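Local coordinates for chromosomal replication initiator protein DnaA (Aquifex aeolicus, PDB 1L8Q) that binds ATP and the chromosomal replication origin and probably starts the assembly of the DNA replication initiation complex once per cell cycle, at residues A[52-57]-A[68-73]; A[23-28]-A[160-165]; A[143-148]-A[154-159]; A[78-83]-A[87-92]. All blocks are in the same frame, centred on the assembly; numbering follows the deposited sequence.

Interaction 1. Residues A[52-57]-A[68-73]. With ADP (adenosine-5'-diphosphate), chain C.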
loop_
_atom_site.group_PDB
_atom_site.type_symbol
_atom_site.label_atom_id
_atom_site.label_comp_id
_atom_site.label_asym_id
_atom_site.label_seq_id
_atom_site.Cartn_x
_atom_site.Cartn_y
_atom_site.Cartn_z
ATOM N N HIS A 52 -6.366 8.924 -5.303
ATOM C CA HIS A 52 -6.586 9.503 -6.593
ATOM C C HIS A 52 -8.085 9.711 -6.844
ATOM O O HIS A 52 -8.515 10.777 -7.293
ATOM C CB HIS A 52 -5.998 8.585 -7.655
ATOM C CG HIS A 52 -6.083 9.135 -9.039
ATOM N ND1 HIS A 52 -4.992 9.209 -9.877
ATOM C CD2 HIS A 52 -7.128 9.648 -9.732
ATOM C CE1 HIS A 52 -5.363 9.732 -11.033
ATOM N NE2 HIS A 52 -6.655 10.005 -10.970
ATOM N N LEU A 53 -8.881 8.689 -6.558
ATOM C CA LEU A 53 -10.305 8.753 -6.824
ATOM C C LEU A 53 -11.011 9.775 -5.917
ATOM O O LEU A 53 -11.869 10.542 -6.387
ATOM C CB LEU A 53 -10.919 7.368 -6.673
ATOM C CG LEU A 53 -12.291 7.082 -7.259
ATOM C CD1 LEU A 53 -12.335 7.452 -8.721
ATOM C CD2 LEU A 53 -12.581 5.607 -7.084
ATOM N N LEU A 54 -10.662 9.796 -4.632
ATOM C CA LEU A 54 -11.275 10.767 -3.726
ATOM C C LEU A 54 -10.986 12.180 -4.214
ATOM O O LEU A 54 -11.879 13.024 -4.306
ATOM C CB LEU A 54 -10.746 10.606 -2.307
ATOM C CG LEU A 54 -11.586 9.815 -1.306
ATOM C CD1 LEU A 54 -12.007 8.481 -1.862
ATOM C CD2 LEU A 54 -10.789 9.654 -0.013
ATOM N N GLN A 55 -9.731 12.430 -4.549
ATOM C CA GLN A 55 -9.337 13.752 -4.947
ATOM C C GLN A 55 -9.867 14.148 -6.318
ATOM O O GLN A 55 -10.098 15.331 -6.592
ATOM C CB GLN A 55 -7.828 13.895 -4.885
ATOM C CG GLN A 55 -7.279 13.659 -3.508
ATOM C CD GLN A 55 -6.473 14.823 -3.021
ATOM O OE1 GLN A 55 -5.751 14.713 -2.035
ATOM N NE2 GLN A 55 -6.595 15.946 -3.699
ATOM N N ALA A 56 -10.053 13.170 -7.189
ATOM C CA ALA A 56 -10.614 13.476 -8.491
ATOM C C ALA A 56 -12.075 13.886 -8.313
ATOM O O ALA A 56 -12.542 14.811 -8.972
ATOM C CB ALA A 56 -10.489 12.309 -9.417
ATOM N N ALA A 57 -12.792 13.206 -7.417
ATOM C CA ALA A 57 -14.170 13.578 -7.122
ATOM C C ALA A 57 -14.210 15.001 -6.584
ATOM O O ALA A 57 -15.008 15.814 -7.025
ATOM C CB ALA A 57 -14.797 12.600 -6.098
ATOM N N VAL A 68 -15.847 21.942 -0.769
ATOM C CA VAL A 68 -15.256 20.625 -0.546
ATOM C C VAL A 68 -14.166 20.610 0.497
ATOM O O VAL A 68 -13.402 21.532 0.591
ATOM C CB VAL A 68 -14.606 20.095 -1.851
ATOM C CG1 VAL A 68 -14.027 18.702 -1.645
ATOM C CG2 VAL A 68 -15.589 20.108 -2.996
ATOM N N ILE A 69 -14.084 19.548 1.276
ATOM C CA ILE A 69 -12.905 19.362 2.098
ATOM C C ILE A 69 -12.353 17.957 1.924
ATOM O O ILE A 69 -13.098 16.977 1.870
ATOM C CB ILE A 69 -13.149 19.661 3.586
ATOM C CG1 ILE A 69 -13.065 21.156 3.847
ATOM C CG2 ILE A 69 -12.042 19.067 4.410
ATOM C CD1 ILE A 69 -12.882 21.504 5.320
ATOM N N TYR A 70 -11.038 17.872 1.795
ATOM C CA TYR A 70 -10.372 16.600 1.758
ATOM C C TYR A 70 -9.438 16.533 2.920
ATOM O O TYR A 70 -8.794 17.505 3.253
ATOM C CB TYR A 70 -9.561 16.431 0.492
ATOM C CG TYR A 70 -8.550 15.298 0.606
ATOM C CD1 TYR A 70 -8.881 13.993 0.237
ATOM C CD2 TYR A 70 -7.281 15.527 1.111
ATOM C CE1 TYR A 70 -7.976 12.967 0.353
ATOM C CE2 TYR A 70 -6.371 14.506 1.240
ATOM C CZ TYR A 70 -6.720 13.228 0.860
ATOM O OH TYR A 70 -5.785 12.214 0.986
ATOM N N SER A 71 -9.333 15.370 3.527
ATOM C CA SER A 71 -8.394 15.221 4.607
ATOM C C SER A 71 -8.202 13.754 4.954
ATOM O O SER A 71 -9.129 12.956 4.858
ATOM C CB SER A 71 -8.874 16.014 5.823
ATOM O OG SER A 71 -8.168 15.597 6.968
ATOM N N SER A 72 -6.988 13.391 5.328
ATOM C CA SER A 72 -6.740 12.040 5.773
ATOM C C SER A 72 -7.157 12.000 7.213
ATOM O O SER A 72 -7.161 13.015 7.889
ATOM C CB SER A 72 -5.262 11.645 5.595
ATOM O OG SER A 72 -4.400 12.287 6.535
ATOM N N ALA A 73 -7.539 10.833 7.681
ATOM C CA ALA A 73 -8.044 10.709 9.035
ATOM C C ALA A 73 -7.027 11.144 10.076
ATOM O O ALA A 73 -7.391 11.694 11.097
ATOM C CB ALA A 73 -8.507 9.290 9.303
HETATM P PB ADP C . -3.798 4.635 -2.790
HETATM O O1B ADP C . -4.404 5.964 -2.312
HETATM O O2B ADP C . -4.793 3.524 -2.954
HETATM O O3B ADP C . -2.549 4.251 -2.061
HETATM P PA ADP C . -3.251 6.390 -4.824
HETATM O O1A ADP C . -4.630 6.955 -5.108
HETATM O O2A ADP C . -2.469 7.211 -3.813
HETATM O O3A ADP C . -3.340 4.896 -4.280
HETATM O "O5'" ADP C . -2.450 6.220 -6.190
HETATM C "C5'" ADP C . -1.101 5.790 -6.187
HETATM C "C4'" ADP C . -0.507 6.297 -7.478
HETATM O "O4'" ADP C . -0.950 5.485 -8.583
HETATM C "C3'" ADP C . -1.021 7.693 -7.751
HETATM O "O3'" ADP C . 0.034 8.356 -8.434
HETATM C "C2'" ADP C . -2.186 7.452 -8.685
HETATM O "O2'" ADP C . -2.542 8.535 -9.528
HETATM C "C1'" ADP C . -1.734 6.265 -9.490
HETATM N N9 ADP C . -2.942 5.532 -9.892
HETATM C C8 ADP C . -3.679 4.708 -9.112
HETATM N N7 ADP C . -4.735 4.207 -9.822
HETATM C C5 ADP C . -4.681 4.730 -11.051
HETATM C C6 ADP C . -5.480 4.628 -12.281
HETATM N N6 ADP C . -6.574 3.852 -12.341
HETATM N N1 ADP C . -5.086 5.333 -13.348
HETATM C C2 ADP C . -3.987 6.114 -13.321
HETATM N N3 ADP C . -3.214 6.245 -12.227
HETATM C C4 ADP C . -3.507 5.599 -11.095
#

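Interaction 2. Residues A[23-28]-A[160-165]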
loop_
_atom_site.group_PDB
_atom_site.type_symbol
_atom_site.label_atom_id
_atom_site.label_comp_id
_atom_site.label_asym_id
_atom_site.label_seq_id
_atom_site.Cartn_x
_atom_site.Cartn_y
_atom_site.Cartn_z
ATOM N N TYR A 23 -15.163 3.475 -9.546
ATOM C CA TYR A 23 -15.211 4.573 -10.488
ATOM C C TYR A 23 -16.644 4.923 -10.887
ATOM O O TYR A 23 -17.031 6.103 -10.888
ATOM C CB TYR A 23 -14.396 4.241 -11.728
ATOM C CG TYR A 23 -14.341 5.343 -12.742
ATOM C CD1 TYR A 23 -13.465 6.397 -12.589
ATOM C CD2 TYR A 23 -15.166 5.330 -13.861
ATOM C CE1 TYR A 23 -13.403 7.416 -13.515
ATOM C CE2 TYR A 23 -15.114 6.327 -14.794
ATOM C CZ TYR A 23 -14.227 7.373 -14.616
ATOM O OH TYR A 23 -14.156 8.376 -15.545
ATOM N N GLU A 24 -17.429 3.910 -11.240
ATOM C CA GLU A 24 -18.784 4.165 -11.682
ATOM C C GLU A 24 -19.616 4.744 -10.562
ATOM O O GLU A 24 -20.341 5.744 -10.769
ATOM C CB GLU A 24 -19.429 2.912 -12.262
ATOM C CG GLU A 24 -19.130 2.704 -13.736
ATOM C CD GLU A 24 -19.647 1.375 -14.261
ATOM O OE1 GLU A 24 -20.425 0.709 -13.557
ATOM O OE2 GLU A 24 -19.279 0.995 -15.383
ATOM N N VAL A 25 -19.507 4.143 -9.377
ATOM C CA VAL A 25 -20.255 4.623 -8.215
ATOM C C VAL A 25 -19.922 6.083 -7.897
ATOM O O VAL A 25 -20.812 6.899 -7.704
ATOM C CB VAL A 25 -20.046 3.726 -6.973
ATOM C CG1 VAL A 25 -20.594 4.403 -5.718
ATOM C CG2 VAL A 25 -20.716 2.377 -7.188
ATOM N N VAL A 26 -18.640 6.413 -7.886
ATOM C CA VAL A 26 -18.238 7.771 -7.603
ATOM C C VAL A 26 -18.837 8.725 -8.653
ATOM O O VAL A 26 -19.344 9.801 -8.320
ATOM C CB VAL A 26 -16.697 7.900 -7.528
ATOM C CG1 VAL A 26 -16.256 9.370 -7.669
ATOM C CG2 VAL A 26 -16.179 7.303 -6.232
ATOM N N LYS A 27 -18.809 8.312 -9.912
ATOM C CA LYS A 27 -19.376 9.123 -10.980
ATOM C C LYS A 27 -20.892 9.265 -10.900
ATOM O O LYS A 27 -21.426 10.335 -11.131
ATOM C CB LYS A 27 -18.991 8.570 -12.343
ATOM C CG LYS A 27 -17.719 9.148 -12.884
ATOM C CD LYS A 27 -17.766 9.177 -14.389
ATOM C CE LYS A 27 -17.416 10.565 -14.911
ATOM N NZ LYS A 27 -17.501 10.606 -16.396
ATOM N N GLU A 28 -21.589 8.173 -10.633
ATOM C CA GLU A 28 -23.022 8.252 -10.420
ATOM C C GLU A 28 -23.297 9.253 -9.287
ATOM O O GLU A 28 -24.212 10.060 -9.369
ATOM C CB GLU A 28 -23.574 6.879 -10.037
ATOM C CG GLU A 28 -24.127 6.061 -11.196
ATOM C CD GLU A 28 -23.906 4.555 -11.026
ATOM O OE1 GLU A 28 -23.851 3.854 -12.052
ATOM O OE2 GLU A 28 -23.789 4.062 -9.879
ATOM N N ILE A 160 -22.684 2.520 0.535
ATOM C CA ILE A 160 -22.166 1.613 -0.479
ATOM C C ILE A 160 -20.675 1.352 -0.290
ATOM O O ILE A 160 -19.863 2.279 -0.220
ATOM C CB ILE A 160 -22.483 2.106 -1.917
ATOM C CG1 ILE A 160 -21.923 1.120 -2.948
ATOM C CG2 ILE A 160 -21.950 3.503 -2.158
ATOM C CD1 ILE A 160 -22.699 1.095 -4.269
ATOM N N LEU A 161 -20.328 0.083 -0.173
ATOM C CA LEU A 161 -18.946 -0.336 0.040
ATOM C C LEU A 161 -18.413 -0.922 -1.239
ATOM O O LEU A 161 -18.992 -1.856 -1.771
ATOM C CB LEU A 161 -18.890 -1.424 1.109
ATOM C CG LEU A 161 -18.899 -0.999 2.569
ATOM C CD1 LEU A 161 -19.721 0.239 2.776
ATOM C CD2 LEU A 161 -19.357 -2.160 3.478
ATOM N N VAL A 162 -17.299 -0.409 -1.726
ATOM C CA VAL A 162 -16.728 -0.948 -2.949
ATOM C C VAL A 162 -15.217 -1.164 -2.861
ATOM O O VAL A 162 -14.451 -0.246 -2.595
ATOM C CB VAL A 162 -17.054 -0.075 -4.170
ATOM C CG1 VAL A 162 -18.501 0.354 -4.132
ATOM C CG2 VAL A 162 -16.205 1.124 -4.178
ATOM N N GLU A 163 -14.802 -2.390 -3.085
ATOM C CA GLU A 163 -13.401 -2.746 -3.081
ATOM C C GLU A 163 -12.747 -2.229 -4.354
ATOM O O GLU A 163 -13.346 -2.239 -5.393
ATOM C CB GLU A 163 -13.284 -4.267 -3.019
ATOM C CG GLU A 163 -11.886 -4.808 -2.892
ATOM C CD GLU A 163 -11.887 -6.289 -2.549
ATOM O OE1 GLU A 163 -12.955 -6.936 -2.742
ATOM O OE2 GLU A 163 -10.839 -6.809 -2.076
ATOM N N ILE A 164 -11.509 -1.785 -4.275
ATOM C CA ILE A 164 -10.831 -1.296 -5.462
ATOM C C ILE A 164 -9.514 -2.025 -5.665
ATOM O O ILE A 164 -8.790 -2.309 -4.713
ATOM C CB ILE A 164 -10.632 0.226 -5.361
ATOM C CG1 ILE A 164 -10.078 0.797 -6.647
ATOM C CG2 ILE A 164 -9.761 0.597 -4.177
ATOM C CD1 ILE A 164 -9.813 2.242 -6.544
ATOM N N GLU A 165 -9.227 -2.377 -6.907
ATOM C CA GLU A 165 -7.993 -3.107 -7.224
ATOM C C GLU A 165 -7.308 -2.521 -8.442
ATOM O O GLU A 165 -7.950 -1.952 -9.326
ATOM C CB GLU A 165 -8.269 -4.611 -7.483
ATOM C CG GLU A 165 -8.309 -5.486 -6.235
ATOM C CD GLU A 165 -9.107 -6.797 -6.416
ATOM O OE1 GLU A 165 -9.088 -7.642 -5.482
ATOM O OE2 GLU A 165 -9.761 -6.998 -7.476
#

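Interaction 3. Residues A[143-148]-A[154-159]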
loop_
_atom_site.group_PDB
_atom_site.type_symbol
_atom_site.label_atom_id
_atom_site.label_comp_id
_atom_site.label_asym_id
_atom_site.label_seq_id
_atom_site.Cartn_x
_atom_site.Cartn_y
_atom_site.Cartn_z
ATOM N N GLN A 143 -15.671 -4.026 8.357
ATOM C CA GLN A 143 -15.686 -5.155 9.289
ATOM C C GLN A 143 -14.304 -5.452 9.858
ATOM O O GLN A 143 -14.173 -6.250 10.764
ATOM C CB GLN A 143 -16.229 -6.443 8.610
ATOM C CG GLN A 143 -17.762 -6.494 8.403
ATOM C CD GLN A 143 -18.552 -6.256 9.704
ATOM O OE1 GLN A 143 -18.681 -7.174 10.534
ATOM N NE2 GLN A 143 -19.085 -5.028 9.877
ATOM N N LYS A 144 -13.271 -4.830 9.301
ATOM C CA LYS A 144 -11.917 -5.075 9.759
ATOM C C LYS A 144 -11.348 -3.870 10.470
ATOM O O LYS A 144 -10.189 -3.873 10.885
ATOM C CB LYS A 144 -11.025 -5.468 8.601
ATOM C CG LYS A 144 -11.506 -6.709 7.869
ATOM C CD LYS A 144 -10.349 -7.570 7.400
ATOM C CE LYS A 144 -10.810 -8.619 6.395
ATOM N NZ LYS A 144 -10.774 -8.124 4.980
ATOM N N LEU A 145 -12.156 -2.830 10.593
ATOM C CA LEU A 145 -11.759 -1.675 11.351
ATOM C C LEU A 145 -11.813 -1.940 12.871
ATOM O O LEU A 145 -12.775 -1.571 13.545
ATOM C CB LEU A 145 -12.633 -0.462 10.995
ATOM C CG LEU A 145 -12.458 0.097 9.583
ATOM C CD1 LEU A 145 -13.432 1.240 9.309
ATOM C CD2 LEU A 145 -11.031 0.553 9.351
ATOM N N ASP A 146 -10.789 -2.586 13.407
ATOM C CA ASP A 146 -10.674 -2.689 14.857
ATOM C C ASP A 146 -10.415 -1.297 15.408
ATOM O O ASP A 146 -9.747 -0.485 14.771
ATOM C CB ASP A 146 -9.511 -3.598 15.252
ATOM C CG ASP A 146 -9.847 -5.067 15.107
ATOM O OD1 ASP A 146 -9.856 -5.566 13.952
ATOM O OD2 ASP A 146 -10.126 -5.798 16.094
ATOM N N GLY A 147 -10.968 -1.009 16.573
ATOM C CA GLY A 147 -10.749 0.274 17.196
ATOM C C GLY A 147 -11.638 1.401 16.722
ATOM O O GLY A 147 -11.533 2.512 17.234
ATOM N N VAL A 148 -12.483 1.158 15.727
ATOM C CA VAL A 148 -13.443 2.189 15.319
ATOM C C VAL A 148 -14.786 1.795 15.880
ATOM O O VAL A 148 -15.154 0.636 15.829
ATOM C CB VAL A 148 -13.533 2.335 13.798
ATOM C CG1 VAL A 148 -14.734 3.186 13.399
ATOM C CG2 VAL A 148 -12.261 2.925 13.255
ATOM N N SER A 154 -21.657 0.765 11.526
ATOM C CA SER A 154 -22.993 0.504 10.979
ATOM C C SER A 154 -23.294 1.577 9.969
ATOM O O SER A 154 -23.670 1.291 8.829
ATOM C CB SER A 154 -24.079 0.499 12.046
ATOM O OG SER A 154 -23.527 0.745 13.312
ATOM N N ARG A 155 -23.089 2.823 10.371
ATOM C CA ARG A 155 -23.338 3.925 9.472
ATOM C C ARG A 155 -22.653 3.701 8.118
ATOM O O ARG A 155 -23.284 3.817 7.076
ATOM C CB ARG A 155 -22.934 5.253 10.111
ATOM C CG ARG A 155 -23.860 5.670 11.233
ATOM C CD ARG A 155 -24.953 6.622 10.798
ATOM N NE ARG A 155 -25.809 7.048 11.901
ATOM C CZ ARG A 155 -26.546 8.151 11.864
ATOM N NH1 ARG A 155 -26.512 8.921 10.774
ATOM N NH2 ARG A 155 -27.318 8.488 12.901
ATOM N N PHE A 156 -21.375 3.358 8.129
ATOM C CA PHE A 156 -20.696 3.132 6.874
ATOM C C PHE A 156 -21.462 2.037 6.128
ATOM O O PHE A 156 -21.635 2.078 4.909
ATOM C CB PHE A 156 -19.254 2.655 7.102
ATOM C CG PHE A 156 -18.382 3.624 7.875
ATOM C CD1 PHE A 156 -18.748 4.947 8.039
ATOM C CD2 PHE A 156 -17.189 3.192 8.433
ATOM C CE1 PHE A 156 -17.932 5.827 8.738
ATOM C CE2 PHE A 156 -16.372 4.069 9.128
ATOM C CZ PHE A 156 -16.743 5.388 9.283
ATOM N N GLU A 157 -21.934 1.050 6.861
ATOM C CA GLU A 157 -22.525 -0.073 6.200
ATOM C C GLU A 157 -23.906 0.207 5.662
ATOM O O GLU A 157 -24.473 -0.601 4.908
ATOM C CB GLU A 157 -22.455 -1.308 7.071
ATOM C CG GLU A 157 -21.158 -2.049 6.860
ATOM C CD GLU A 157 -20.858 -3.043 7.943
ATOM O OE1 GLU A 157 -21.785 -3.375 8.716
ATOM O OE2 GLU A 157 -19.687 -3.494 8.023
ATOM N N GLY A 158 -24.432 1.375 6.004
ATOM C CA GLY A 158 -25.707 1.789 5.487
ATOM C C GLY A 158 -25.544 2.347 4.089
ATOM O O GLY A 158 -26.508 2.530 3.353
ATOM N N GLY A 159 -24.314 2.608 3.694
ATOM C CA GLY A 159 -24.097 3.183 2.374
ATOM C C GLY A 159 -23.722 2.186 1.295
ATOM O O GLY A 159 -24.366 1.143 1.138
#

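Interaction 4. Residues A[78-83]-A[87-92]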
loop_
_atom_site.group_PDB
_atom_site.type_symbol
_atom_site.label_atom_id
_atom_site.label_comp_id
_atom_site.label_asym_id
_atom_site.label_seq_id
_atom_site.Cartn_x
_atom_site.Cartn_y
_atom_site.Cartn_z
ATOM N N GLN A 78 -5.367 15.106 14.095
ATOM C CA GLN A 78 -4.383 16.044 14.559
ATOM C C GLN A 78 -4.962 17.458 14.564
ATOM O O GLN A 78 -4.739 18.231 15.486
ATOM C CB GLN A 78 -3.144 15.949 13.671
ATOM C CG GLN A 78 -1.832 16.307 14.358
ATOM C CD GLN A 78 -0.637 15.432 13.886
ATOM O OE1 GLN A 78 -0.644 14.888 12.765
ATOM N NE2 GLN A 78 0.385 15.300 14.750
ATOM N N ALA A 79 -5.726 17.788 13.538
ATOM C CA ALA A 79 -6.330 19.109 13.476
ATOM C C ALA A 79 -7.393 19.314 14.573
ATOM O O ALA A 79 -7.510 20.416 15.128
ATOM C CB ALA A 79 -6.903 19.375 12.096
HETATM N N MSE A 80 -8.149 18.254 14.899
HETATM C CA MSE A 80 -9.181 18.398 15.900
HETATM C C MSE A 80 -8.598 18.597 17.291
HETATM O O MSE A 80 -9.096 19.420 18.058
HETATM C CB MSE A 80 -10.276 17.313 15.804
HETATM C CG MSE A 80 -10.275 16.263 16.846
HETATM SE SE MSE A 80 -10.650 16.810 18.667
HETATM C CE MSE A 80 -9.862 15.232 19.466
ATOM N N VAL A 81 -7.500 17.917 17.586
ATOM C CA VAL A 81 -6.821 18.097 18.874
ATOM C C VAL A 81 -6.196 19.494 19.005
ATOM O O VAL A 81 -6.105 20.046 20.100
ATOM C CB VAL A 81 -5.736 17.028 19.093
ATOM C CG1 VAL A 81 -5.122 17.173 20.440
ATOM C CG2 VAL A 81 -6.348 15.646 18.969
ATOM N N GLU A 82 -5.764 20.053 17.880
ATOM C CA GLU A 82 -5.165 21.379 17.854
ATOM C C GLU A 82 -6.201 22.472 18.129
ATOM O O GLU A 82 -5.962 23.387 18.921
ATOM C CB GLU A 82 -4.484 21.633 16.502
ATOM C CG GLU A 82 -2.973 21.424 16.508
ATOM C CD GLU A 82 -2.407 21.044 15.132
ATOM O OE1 GLU A 82 -1.296 20.449 15.076
ATOM O OE2 GLU A 82 -3.067 21.341 14.101
ATOM N N HIS A 83 -7.347 22.370 17.466
ATOM C CA HIS A 83 -8.414 23.335 17.655
ATOM C C HIS A 83 -8.939 23.250 19.069
ATOM O O HIS A 83 -9.260 24.275 19.682
ATOM C CB HIS A 83 -9.547 23.126 16.638
ATOM C CG HIS A 83 -9.169 23.496 15.242
ATOM N ND1 HIS A 83 -9.706 24.584 14.588
ATOM C CD2 HIS A 83 -8.279 22.940 14.380
ATOM C CE1 HIS A 83 -9.181 24.668 13.378
ATOM N NE2 HIS A 83 -8.309 23.686 13.230
ATOM N N GLY A 87 -8.864 26.400 21.781
ATOM C CA GLY A 87 -10.161 26.894 22.195
ATOM C C GLY A 87 -11.122 27.024 21.030
ATOM O O GLY A 87 -12.186 27.630 21.159
ATOM N N THR A 88 -10.757 26.436 19.894
ATOM C CA THR A 88 -11.537 26.596 18.685
ATOM C C THR A 88 -12.228 25.327 18.179
ATOM O O THR A 88 -12.609 25.265 17.024
ATOM C CB THR A 88 -10.648 27.127 17.589
ATOM O OG1 THR A 88 -9.496 26.278 17.452
ATOM C CG2 THR A 88 -10.041 28.493 17.978
ATOM N N ILE A 89 -12.415 24.326 19.025
ATOM C CA ILE A 89 -13.065 23.134 18.561
ATOM C C ILE A 89 -14.292 23.491 17.734
ATOM O O ILE A 89 -14.628 22.792 16.765
ATOM C CB ILE A 89 -13.416 22.158 19.724
ATOM C CG1 ILE A 89 -13.790 20.794 19.164
ATOM C CG2 ILE A 89 -14.553 22.687 20.609
ATOM C CD1 ILE A 89 -12.769 20.246 18.188
ATOM N N ASN A 90 -14.946 24.591 18.088
ATOM C CA ASN A 90 -16.166 25.004 17.389
ATOM C C ASN A 90 -15.979 25.436 15.926
ATOM O O ASN A 90 -16.850 25.197 15.096
ATOM C CB ASN A 90 -16.955 26.055 18.193
ATOM C CG ASN A 90 -17.899 25.425 19.215
ATOM O OD1 ASN A 90 -18.427 24.321 19.001
ATOM N ND2 ASN A 90 -18.119 26.119 20.329
ATOM N N GLU A 91 -14.847 26.046 15.602
ATOM C CA GLU A 91 -14.578 26.397 14.205
ATOM C C GLU A 91 -14.223 25.131 13.442
ATOM O O GLU A 91 -14.452 25.041 12.243
ATOM C CB GLU A 91 -13.469 27.482 14.055
ATOM C CG GLU A 91 -12.036 26.955 13.883
ATOM C CD GLU A 91 -11.013 28.068 13.571
ATOM O OE1 GLU A 91 -10.383 28.611 14.514
ATOM O OE2 GLU A 91 -10.831 28.410 12.373
ATOM N N PHE A 92 -13.662 24.154 14.148
ATOM C CA PHE A 92 -13.374 22.852 13.550
ATOM C C PHE A 92 -14.666 22.191 13.055
ATOM O O PHE A 92 -14.756 21.785 11.908
ATOM C CB PHE A 92 -12.687 21.932 14.563
ATOM C CG PHE A 92 -12.284 20.587 13.998
ATOM C CD1 PHE A 92 -11.131 20.455 13.240
ATOM C CD2 PHE A 92 -13.039 19.461 14.258
ATOM C CE1 PHE A 92 -10.751 19.228 12.729
ATOM C CE2 PHE A 92 -12.667 18.222 13.756
ATOM C CZ PHE A 92 -11.526 18.102 12.983
#

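Interaction 1. Residues A[52-57]-A[68-73]
H52 holds ADP at two points. Its backbone N donates a nearly straight bond (165°) to the alpha-phosphate oxygen O1A of ADP, 2.6 Å away. Its ring atom ND1 lies 2.6 Å from O2' of the ADP ribose in a second hydrogen bond, and the ribose meets the ring at its edge. With CG anti to the backbone N (chi1 -176°), one residue can grip both phosphate and sugar. NE2 of the same ring bonds to the carbonyl of T9, which holds the imidazole from its far end. One turn on, the helix meets the strand through Y70. Q55 lays its chain across one face of that ring, with CG 4.3 Å from the ring centroid, a CH-pi contact. L54 comes to the ring edge, CD2 to CE1 of Y70 at 4.4 Å. The Y70 hydroxyl bonds to D105. With an alanine at Y70, Q55 is likely to lose the ring it crosses and D105 its phenol partner. The helix 50-63 follows the Walker A loop and packs on the parallel sheet, where strand 68-72 is outermost and pairs with strand 101-105. The helix 20-31 touches L53 and A57, and helix 89-97 touches I69 and S71.

Interaction 2. Residues A[23-28]-A[160-165]
The helical segment 23-28 packs beside segment 160-165, which begins on strand 160-163, nearest at V25 and V162, whose CA atoms are 8.4 Å apart. V25 carries the contact. It meets I160 tip to tip, both side chains pointing toward the opposite segment. CG2 of V25 lies 3.8 Å from CD1 of I160, and CG1 of V25 lies 3.9 Å from CG2 of I160. I160 holds CG1 anti to its backbone N (chi1 -180°), which carries CD1 out to the valine. V162 adds a looser touch, its CG1 4.3 Å from CG2 of V25. V162 also packs on L21 and A22 of the same helix. Y37 touches both V25 and I160 and bonds through its hydroxyl to E28. Strand 160-163 is an outermost strand of the parallel sheet and pairs with strand 40-43. The contact thus joins helix 20-31 to this margin of the AAA+ core, with the V162 side chain about 12 Å from ADP. Only methyl groups meet between the two segments. Such packing has no directional bond, so shape and burial hold the helix against the strand, while the polar groups of E24 and E28 find partners elsewhere.

Interaction 3. Residues A[143-148]-A[154-159]
Q143 and E157 meet through their polar ends: NE2 of Q143 donates to OE2 of E157 at 2.5 Å, with an N-H...O angle of 144°. The distance is very short, and at this resolution its exact value means little. The two side chains cross at about a right angle, and amide and carboxylate planes are turned 45° from each other. Q143 is bent at chi2 (-54°), while E157 runs extended beyond CG. Deeper in, L145 places CD1 at the edge of the F156 ring, near its plane, 4.1 Å from CE2. Both segments belong to the AAA+ domain. Segment 143-148 is part of the loop after strand 133-138. Segment 154-159 starts within helix 150-157. This helix carries the box VII motif of DnaA, and R155 is probably the arginine finger. D146 N bonds to K144 O at 2.9 Å, closing an inverse gamma turn centred on L145. A type II beta turn then runs from L145 to V148, with G147 at positive phi. Further out, G147 O accepts from Q117 of helix 114-129, and V148 also touches Q117. L145 rests on V107 and R140, E157 on P142, and the F156 ring meets that of F41.

Interaction 4. Residues A[78-83]-A[87-92]
The H83 and F92 rings lie obliquely, centroids 5.5 Å apart and planes at 54°. CD1 of F92 sits over one face of the imidazole, toward its rim, and CG of E91 comes in at the imidazole edge. CB of F92 also touches H83, 3.9 Å from CG. M80 and A79, also on helix 73-86, meet the phenyl ring as well. Selenomethionine M80 lays its CB over one face of the ring, though the modelled separation is too short to trust. A79 reaches it with CB, 3.9 Å from CE1 of F92. The rings of Y96 and F76 meet F92 too. F92 holds CG anti to its backbone N (chi1 -177°), which turns the ring toward helix 73-86. Cutting F92 back to alanine is likely to open a gap beside M80 and A79 and free the H83 ring to turn. Further along, SE of M80 runs beside I89, 4.1 Å from CD1. At the turn, T88 N donates to H83 O at 2.6 Å. With G87 at positive phi, this closure fits the 6→1 bond of a Schellman motif at the end of helix 73-86. The two helices, joined by a tight turn, match the paired helices of the initiator-specific insertion in DnaA-type AAA+ proteins. V81 of helix 73-86 binds single-stranded DNA, and M80 packs on R115 and T116, which bind it as well.

In the fold
All four contacts lie in the AAA+ domain. Along the chain interaction 2 encloses the other three, with interactions 1, 4 and 3 following in that order. Interactions 1 and 2 have centres 14 Å apart and touch where L53 and A57 meet V26. They involve opposite outermost strands of one parallel sheet, 68-72 and 160-163. Interaction 3 leads into interaction 2, since helix 150-157 precedes strand 160-163, and L161 touches F156. Interaction 4 lies farther out, about 31 Å from interaction 2 between centres, but helix 73-86 directly follows strand 68-72 of interaction 1. The chain thus runs from the nucleotide-binding core to a helix pair whose first member, 73-86, carries a residue that binds single-stranded DNA.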